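Local atomic coordinates of transcriptional regulator I2 (Pseudomonas fluorescens A506, PDB entry 4MO7), a protein that acts as a bacterial superantigen associated with Crohn's disease and, as a TetR-family member, probably also binds DNA as a transcriptional regulator. Residues A[33-38]-A[77-82]; A[40-43]-A[49-52]; A[45-50]-A[129-134]. One frame throughout, in Å; residues are numbered along the deposited sequence.

Contact 1: A[33-38]-A[77-82]; sequences KLLQTA and LRAVME
Helix segments 33-38 and 77-82 cross almost perpendicularly, at -83°, with their axes 9.4 Å apart and the CA atoms of Leu-35 and Val-80 nearest each other. Leu-35 makes the largest contribution. Its CG stands anti to the carbonyl carbon (chi1 -83°), which sends both methyls across to the other helix, where they straddle the single methyl of Ala-79: CD2 lies 3.5 Å from Ala-79 CB, tighter than a usual carbon-carbon contact, and CD1 follows at 3.8 Å. Val-80 uses one branch. Its CG2 sits 3.8 Å from the backbone O of Leu-35 and also reaches Ala-38 CB, at 4.3 Å, one turn further along the first helix. Neighbours pack around the crossing: Phe-70 leans on both Leu-35 and Ala-79, Leu-55 of helix 52-59 on Ala-38, and Ala-124 and Val-127 of helix 122-130 on Val-80. Helix 30-45 opens the DNA-binding domain expected of a TetR-family protein, and helix 73-97 runs from that domain into the rest of the chain. The side chains that meet are all apolar and buried, with one methyl set against a backbone carbonyl, so the contact rests on the fit of methyl groups, and the small Ala-79 lets Leu-35 come close.

Contact 2: A[40-43]-A[49-52]; sequences HLFR and RTTV. With MG (magnesium ion), chain B.
This is a short-range, buried contact in the three-helix DNA-binding domain expected of a TetR-family protein, where the last turns of the first helix, 30-45, meet the loop leading into the second, 52-59. Thr-50 fills the angle between Leu-41 and Phe-42, crossing both side chains at about a right angle. Its CB comes up to the edge of the Phe-42 ring, close to the ring plane, 3.7 Å from CD1, while its methyl CG2 lies 3.7 Å from Phe-42 CE1. The same methyl meets Leu-41 CB at 3.9 Å. With CG2 anti to the backbone N and OG1 anti to the carbonyl carbon (chi1 -59°), the threonine turns its methyl to the apolar neighbours and its hydroxyl to the end of the helix, where OG1 hydrogen-bonds to Gly-46 O and passes 3.3 Å from Leu-41 O. Next along, Thr-51 is the N-cap of helix 52-59, its OG1 bonded to the backbone N of Asp-54. Ile-76 and Leu-77 of helix 73-97 pack on Phe-42, tying this corner to the domain core. His-40, the residue before Leu-41, takes no part in the threonine's packing; its NE2 binds a magnesium ion at 2.2 Å.

Contact 3: A[45-50]-A[129-134]; sequences KGFERT and VYEWRS
Glu-131 reaches across to the backbone and CB of Phe-47, and Ser-134 presses against the phenylalanine ring. The contact joins the loop between helix 30-45 and helix 52-59 of the TetR-type N-terminal domain, just ahead of the probable helix-turn-helix, to the end of helix 122-130 in the C-terminal, tetracycline-repressor-like part of the chain. The chain of Glu-131 is bent at chi2, which sets the carboxylate against Gly-46 CA and Phe-47 N. Phe-47 N donates to Glu-131 OE2 at 2.9 Å, the N-H...O angle being 156°, and it arrives from above the carboxylate plane, 73° out of it. The other oxygen, OE1, lies 3.3 Å from Phe-47 CB and serves two further donors: Ser-134 OG, nearly along the C-O axis at 3.1 Å, and a water that also accepts from Glu-48 N. Held from both segments, the carboxylate has little freedom to swing. Gly-46, the first residue to leave helical angles, with positive phi, brings its CA to 3.2 Å from Glu-131 OE2. Phe-47 has CG anti to its backbone N (chi1 175°), which carries the ring past the carboxylate to Ser-134 and Leu-77. Beyond the two segments the ring is pinned further by a cation-pi contact with Lys-73, whose NZ also bonds Phe-47 O, and by an edge-to-face pairing with Phe-42. Within the loop, Thr-50 N makes a backbone bond to Phe-47 O. Ser-134 approaches the ring obliquely, its CB meeting Phe-47 CD2 at 3.5 Å.

How the contacts relate
The three contacts form one continuous patch on the same side of the chain's centre: contacts 2 and 3 lie about 8 Å apart between centres, contacts 1 and 2 about 10 Å, and contacts 1 and 3 about 12 Å. Helix 30-45 supplies a segment to contacts 1 and 2, while Thr-50 and Arg-49 belong to both 2 and 3. Leu-77 stitches the set together, its CD1 4.0 Å from Phe-42 CD2 and its CB 3.7 Å from Phe-47 CE1. Contacts 1 and 2 stay within the probable DNA-binding domain; contact 3 reaches the C-terminal part. The magnesium ion on His-40 is about 10 Å from the side chain of Leu-35 in contact 1.

Contact 1: A[33-38]-A[77-82]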
# COMPACT_ATOMS: atom_id res chain seq x y z
N LYS A 33 12.37 18.15 -25.97
CA LYS A 33 12.30 19.36 -25.17
C LYS A 33 10.90 19.53 -24.62
O LYS A 33 10.68 19.97 -23.48
CB LYS A 33 12.64 20.61 -26.01
CG LYS A 33 14.12 20.89 -26.26
CD LYS A 33 14.25 21.96 -27.37
CE LYS A 33 15.70 22.22 -27.74
NZ LYS A 33 15.77 23.27 -28.81
N LEU A 34 9.92 19.21 -25.45
CA LEU A 34 8.54 19.37 -25.02
C LEU A 34 8.21 18.38 -23.92
O LEU A 34 7.63 18.77 -22.90
CB LEU A 34 7.59 19.18 -26.22
CG LEU A 34 6.33 20.02 -26.35
CD1 LEU A 34 6.49 21.49 -26.10
CD2 LEU A 34 5.76 19.81 -27.76
N LEU A 35 8.55 17.11 -24.12
CA LEU A 35 8.24 16.06 -23.15
C LEU A 35 8.94 16.35 -21.83
O LEU A 35 8.32 16.27 -20.78
CB LEU A 35 8.71 14.68 -23.60
CG LEU A 35 7.79 13.93 -24.54
CD1 LEU A 35 8.20 12.47 -24.59
CD2 LEU A 35 6.37 14.14 -24.05
N GLN A 36 10.24 16.60 -21.89
CA GLN A 36 11.01 16.78 -20.65
C GLN A 36 10.56 18.02 -19.93
O GLN A 36 10.53 18.03 -18.69
CB GLN A 36 12.48 16.95 -20.97
CG GLN A 36 13.09 15.73 -21.65
CD GLN A 36 14.04 15.04 -20.72
OE1 GLN A 36 13.71 14.00 -20.16
NE2 GLN A 36 15.22 15.64 -20.52
N THR A 37 10.24 19.08 -20.67
CA THR A 37 9.77 20.30 -19.99
C THR A 37 8.34 20.14 -19.45
O THR A 37 8.05 20.60 -18.36
CB THR A 37 9.83 21.55 -20.92
OG1 THR A 37 11.17 21.68 -21.39
CG2 THR A 37 9.43 22.81 -20.16
N ALA A 38 7.46 19.48 -20.22
CA ALA A 38 6.10 19.18 -19.74
C ALA A 38 6.14 18.39 -18.45
O ALA A 38 5.34 18.60 -17.53
CB ALA A 38 5.34 18.36 -20.82
N LEU A 77 0.74 13.86 -21.84
CA LEU A 77 0.76 13.23 -20.51
C LEU A 77 1.09 11.77 -20.65
O LEU A 77 1.94 11.24 -19.91
CB LEU A 77 -0.57 13.40 -19.78
CG LEU A 77 -0.71 12.82 -18.36
CD1 LEU A 77 0.27 13.43 -17.41
CD2 LEU A 77 -2.19 12.99 -17.88
N ARG A 78 0.44 11.09 -21.60
CA ARG A 78 0.77 9.69 -21.91
C ARG A 78 2.25 9.52 -22.18
O ARG A 78 2.88 8.59 -21.67
CB ARG A 78 0.01 9.26 -23.17
CG ARG A 78 0.38 7.83 -23.62
CD ARG A 78 -0.16 7.62 -25.03
NE ARG A 78 0.67 6.66 -25.73
CZ ARG A 78 0.53 6.37 -27.02
NH1 ARG A 78 -0.42 6.97 -27.73
NH2 ARG A 78 1.34 5.48 -27.60
N ALA A 79 2.84 10.42 -22.98
CA ALA A 79 4.25 10.25 -23.37
C ALA A 79 5.17 10.51 -22.20
O ALA A 79 6.19 9.84 -22.08
CB ALA A 79 4.62 11.18 -24.54
N VAL A 80 4.83 11.46 -21.33
CA VAL A 80 5.66 11.68 -20.11
C VAL A 80 5.67 10.40 -19.31
O VAL A 80 6.71 9.93 -18.83
CB VAL A 80 5.07 12.82 -19.27
CG1 VAL A 80 5.65 12.90 -17.87
CG2 VAL A 80 5.28 14.15 -20.03
N MET A 81 4.50 9.78 -19.16
CA MET A 81 4.44 8.57 -18.35
C MET A 81 5.14 7.40 -19.05
O MET A 81 5.83 6.60 -18.42
CB MET A 81 3.00 8.23 -18.03
CG MET A 81 2.31 9.31 -17.19
SD MET A 81 0.76 8.58 -16.62
CE MET A 81 -0.05 9.98 -15.87
N GLU A 82 4.98 7.30 -20.36
CA GLU A 82 5.66 6.23 -21.10
C GLU A 82 7.18 6.38 -20.98
O GLU A 82 7.91 5.39 -20.77
CB GLU A 82 5.24 6.24 -22.57
CG GLU A 82 3.84 5.68 -22.83
CD GLU A 82 3.54 5.70 -24.33
OE1 GLU A 82 2.63 4.99 -24.77
OE2 GLU A 82 4.22 6.44 -25.07

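Contact 2: A[40-43]-A[49-52]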
# COMPACT_ATOMS: atom_id res chain seq x y z
N HIS A 40 8.13 18.61 -15.99
CA HIS A 40 8.24 19.53 -14.86
C HIS A 40 7.00 20.36 -14.60
O HIS A 40 6.59 20.48 -13.41
CB HIS A 40 9.41 20.47 -15.07
CG HIS A 40 10.70 19.77 -14.92
ND1 HIS A 40 11.27 19.53 -13.68
CD2 HIS A 40 11.51 19.22 -15.83
CE1 HIS A 40 12.38 18.85 -13.85
NE2 HIS A 40 12.55 18.65 -15.14
N LEU A 41 6.45 20.95 -15.66
CA LEU A 41 5.26 21.80 -15.52
C LEU A 41 4.13 20.97 -14.91
O LEU A 41 3.51 21.37 -13.92
CB LEU A 41 4.83 22.39 -16.85
CG LEU A 41 5.44 23.76 -17.21
CD1 LEU A 41 6.95 23.65 -17.17
CD2 LEU A 41 5.00 24.15 -18.60
N PHE A 42 3.94 19.76 -15.41
CA PHE A 42 2.87 18.93 -14.86
C PHE A 42 3.11 18.62 -13.40
O PHE A 42 2.17 18.62 -12.62
CB PHE A 42 2.75 17.62 -15.66
CG PHE A 42 2.25 17.78 -17.05
CD1 PHE A 42 1.63 18.97 -17.48
CD2 PHE A 42 2.42 16.74 -17.97
CE1 PHE A 42 1.17 19.09 -18.76
CE2 PHE A 42 1.96 16.85 -19.28
CZ PHE A 42 1.34 18.04 -19.69
N ARG A 43 4.36 18.33 -13.03
CA ARG A 43 4.71 17.98 -11.66
C ARG A 43 4.53 19.22 -10.79
O ARG A 43 3.95 19.13 -9.70
CB ARG A 43 6.17 17.54 -11.59
CG ARG A 43 6.70 17.39 -10.14
CD ARG A 43 5.82 16.43 -9.33
NE ARG A 43 6.27 16.30 -7.94
CZ ARG A 43 5.46 16.07 -6.90
NH1 ARG A 43 4.15 15.95 -7.07
NH2 ARG A 43 5.97 15.96 -5.68
N ARG A 49 -3.84 22.26 -14.28
CA ARG A 49 -3.53 23.70 -14.24
C ARG A 49 -2.47 24.10 -15.25
O ARG A 49 -2.25 25.28 -15.46
CB ARG A 49 -3.11 24.14 -12.85
CG ARG A 49 -3.64 23.24 -11.77
CD ARG A 49 -4.35 23.99 -10.66
NE ARG A 49 -3.76 23.70 -9.35
CZ ARG A 49 -3.70 22.50 -8.78
NH1 ARG A 49 -4.20 21.43 -9.39
NH2 ARG A 49 -3.14 22.36 -7.58
N THR A 50 -1.83 23.12 -15.89
CA THR A 50 -0.86 23.44 -16.93
C THR A 50 -1.55 23.69 -18.25
O THR A 50 -2.06 22.78 -18.92
CB THR A 50 0.22 22.33 -17.09
OG1 THR A 50 0.89 22.16 -15.84
CG2 THR A 50 1.21 22.74 -18.15
N THR A 51 -1.59 24.95 -18.69
CA THR A 51 -2.22 25.22 -19.96
C THR A 51 -1.31 24.98 -21.14
O THR A 51 -0.07 24.84 -21.02
CB THR A 51 -2.77 26.66 -20.04
OG1 THR A 51 -1.66 27.56 -20.26
CG2 THR A 51 -3.49 27.06 -18.75
N VAL A 52 -1.92 24.91 -22.31
CA VAL A 52 -1.20 24.79 -23.55
C VAL A 52 -0.34 26.05 -23.71
O VAL A 52 0.75 26.01 -24.30
CB VAL A 52 -2.18 24.61 -24.71
CG1 VAL A 52 -1.52 24.87 -26.05
CG2 VAL A 52 -2.75 23.18 -24.68
MG MG B . 14.35 17.83 -16.21

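Contact 3: A[45-50]-A[129-134]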
# COMPACT_ATOMS: atom_id res chain seq x y z
N LYS A 45 2.74 22.09 -11.31
CA LYS A 45 1.48 22.82 -11.27
C LYS A 45 0.28 21.90 -11.31
O LYS A 45 -0.83 22.34 -11.04
CB LYS A 45 1.38 23.77 -12.43
CG LYS A 45 2.64 24.65 -12.59
CD LYS A 45 2.55 25.34 -13.90
CE LYS A 45 1.51 26.46 -13.80
NZ LYS A 45 1.11 26.88 -15.15
N GLY A 46 0.50 20.64 -11.66
CA GLY A 46 -0.60 19.76 -11.97
C GLY A 46 -0.90 19.78 -13.45
O GLY A 46 -0.74 20.79 -14.14
N PHE A 47 -1.41 18.66 -13.96
CA PHE A 47 -1.70 18.57 -15.36
C PHE A 47 -2.82 19.52 -15.68
O PHE A 47 -2.80 20.19 -16.71
CB PHE A 47 -2.15 17.15 -15.68
CG PHE A 47 -2.59 16.94 -17.10
CD1 PHE A 47 -1.67 16.94 -18.15
CD2 PHE A 47 -3.93 16.74 -17.39
CE1 PHE A 47 -2.06 16.73 -19.44
CE2 PHE A 47 -4.35 16.53 -18.73
CZ PHE A 47 -3.43 16.51 -19.74
N GLU A 48 -3.84 19.53 -14.82
CA GLU A 48 -5.03 20.30 -15.15
C GLU A 48 -4.71 21.81 -15.17
O GLU A 48 -5.25 22.54 -16.02
CB GLU A 48 -6.17 20.02 -14.17
CG GLU A 48 -7.50 20.59 -14.61
CD GLU A 48 -8.65 20.25 -13.65
OE1 GLU A 48 -8.73 19.08 -13.20
OE2 GLU A 48 -9.46 21.14 -13.35
N ARG A 49 -3.84 22.26 -14.28
CA ARG A 49 -3.53 23.70 -14.24
C ARG A 49 -2.47 24.10 -15.25
O ARG A 49 -2.25 25.28 -15.46
CB ARG A 49 -3.11 24.14 -12.85
CG ARG A 49 -3.64 23.24 -11.77
CD ARG A 49 -4.35 23.99 -10.66
NE ARG A 49 -3.76 23.70 -9.35
CZ ARG A 49 -3.70 22.50 -8.78
NH1 ARG A 49 -4.20 21.43 -9.39
NH2 ARG A 49 -3.14 22.36 -7.58
N THR A 50 -1.83 23.12 -15.89
CA THR A 50 -0.86 23.44 -16.93
C THR A 50 -1.55 23.69 -18.25
O THR A 50 -2.06 22.78 -18.92
CB THR A 50 0.22 22.33 -17.09
OG1 THR A 50 0.89 22.16 -15.84
CG2 THR A 50 1.21 22.74 -18.15
N VAL A 129 2.20 8.94 -10.89
CA VAL A 129 1.47 8.55 -9.70
C VAL A 129 0.30 9.48 -9.43
O VAL A 129 -0.83 9.03 -9.21
CB VAL A 129 2.44 8.48 -8.48
CG1 VAL A 129 1.66 8.22 -7.21
CG2 VAL A 129 3.56 7.38 -8.73
N TYR A 130 0.53 10.79 -9.49
CA TYR A 130 -0.56 11.70 -9.16
C TYR A 130 -1.47 12.15 -10.26
O TYR A 130 -2.57 12.62 -9.95
CB TYR A 130 -0.03 12.93 -8.40
CG TYR A 130 0.55 12.53 -7.08
CD1 TYR A 130 -0.24 11.94 -6.10
CD2 TYR A 130 1.91 12.70 -6.81
CE1 TYR A 130 0.29 11.55 -4.89
CE2 TYR A 130 2.44 12.32 -5.59
CZ TYR A 130 1.63 11.74 -4.64
OH TYR A 130 2.18 11.37 -3.43
N GLU A 131 -1.04 11.99 -11.53
CA GLU A 131 -1.86 12.48 -12.64
C GLU A 131 -2.48 11.33 -13.42
O GLU A 131 -3.10 11.52 -14.48
CB GLU A 131 -1.06 13.37 -13.60
CG GLU A 131 -0.50 14.64 -12.99
CD GLU A 131 -1.58 15.62 -12.58
OE1 GLU A 131 -2.78 15.42 -12.91
OE2 GLU A 131 -1.24 16.59 -11.91
N TRP A 132 -2.39 10.15 -12.83
CA TRP A 132 -2.94 8.95 -13.46
C TRP A 132 -4.40 9.13 -13.91
O TRP A 132 -4.77 8.79 -15.05
CB TRP A 132 -2.80 7.78 -12.47
CG TRP A 132 -3.25 6.50 -13.10
CD1 TRP A 132 -4.41 5.82 -12.85
CD2 TRP A 132 -2.56 5.77 -14.11
NE1 TRP A 132 -4.47 4.70 -13.64
CE2 TRP A 132 -3.37 4.67 -14.45
CE3 TRP A 132 -1.34 5.95 -14.76
CZ2 TRP A 132 -2.97 3.71 -15.39
CZ3 TRP A 132 -0.97 5.01 -15.73
CH2 TRP A 132 -1.79 3.91 -16.03
N ARG A 133 -5.20 9.73 -13.04
CA ARG A 133 -6.62 9.87 -13.31
C ARG A 133 -6.89 10.93 -14.38
O ARG A 133 -8.00 10.98 -14.90
CB ARG A 133 -7.39 10.18 -12.01
CG ARG A 133 -7.49 8.99 -11.03
CD ARG A 133 -8.29 9.35 -9.78
NE ARG A 133 -9.67 9.73 -10.07
CZ ARG A 133 -10.47 10.38 -9.23
NH1 ARG A 133 -10.04 10.75 -8.03
NH2 ARG A 133 -11.71 10.68 -9.59
N SER A 134 -5.90 11.78 -14.70
CA SER A 134 -6.06 12.73 -15.82
C SER A 134 -5.89 12.13 -17.23
O SER A 134 -6.22 12.75 -18.23
CB SER A 134 -5.07 13.91 -15.64
OG SER A 134 -5.33 14.64 -14.46
O HOH W 1 -4.07 17.69 -12.19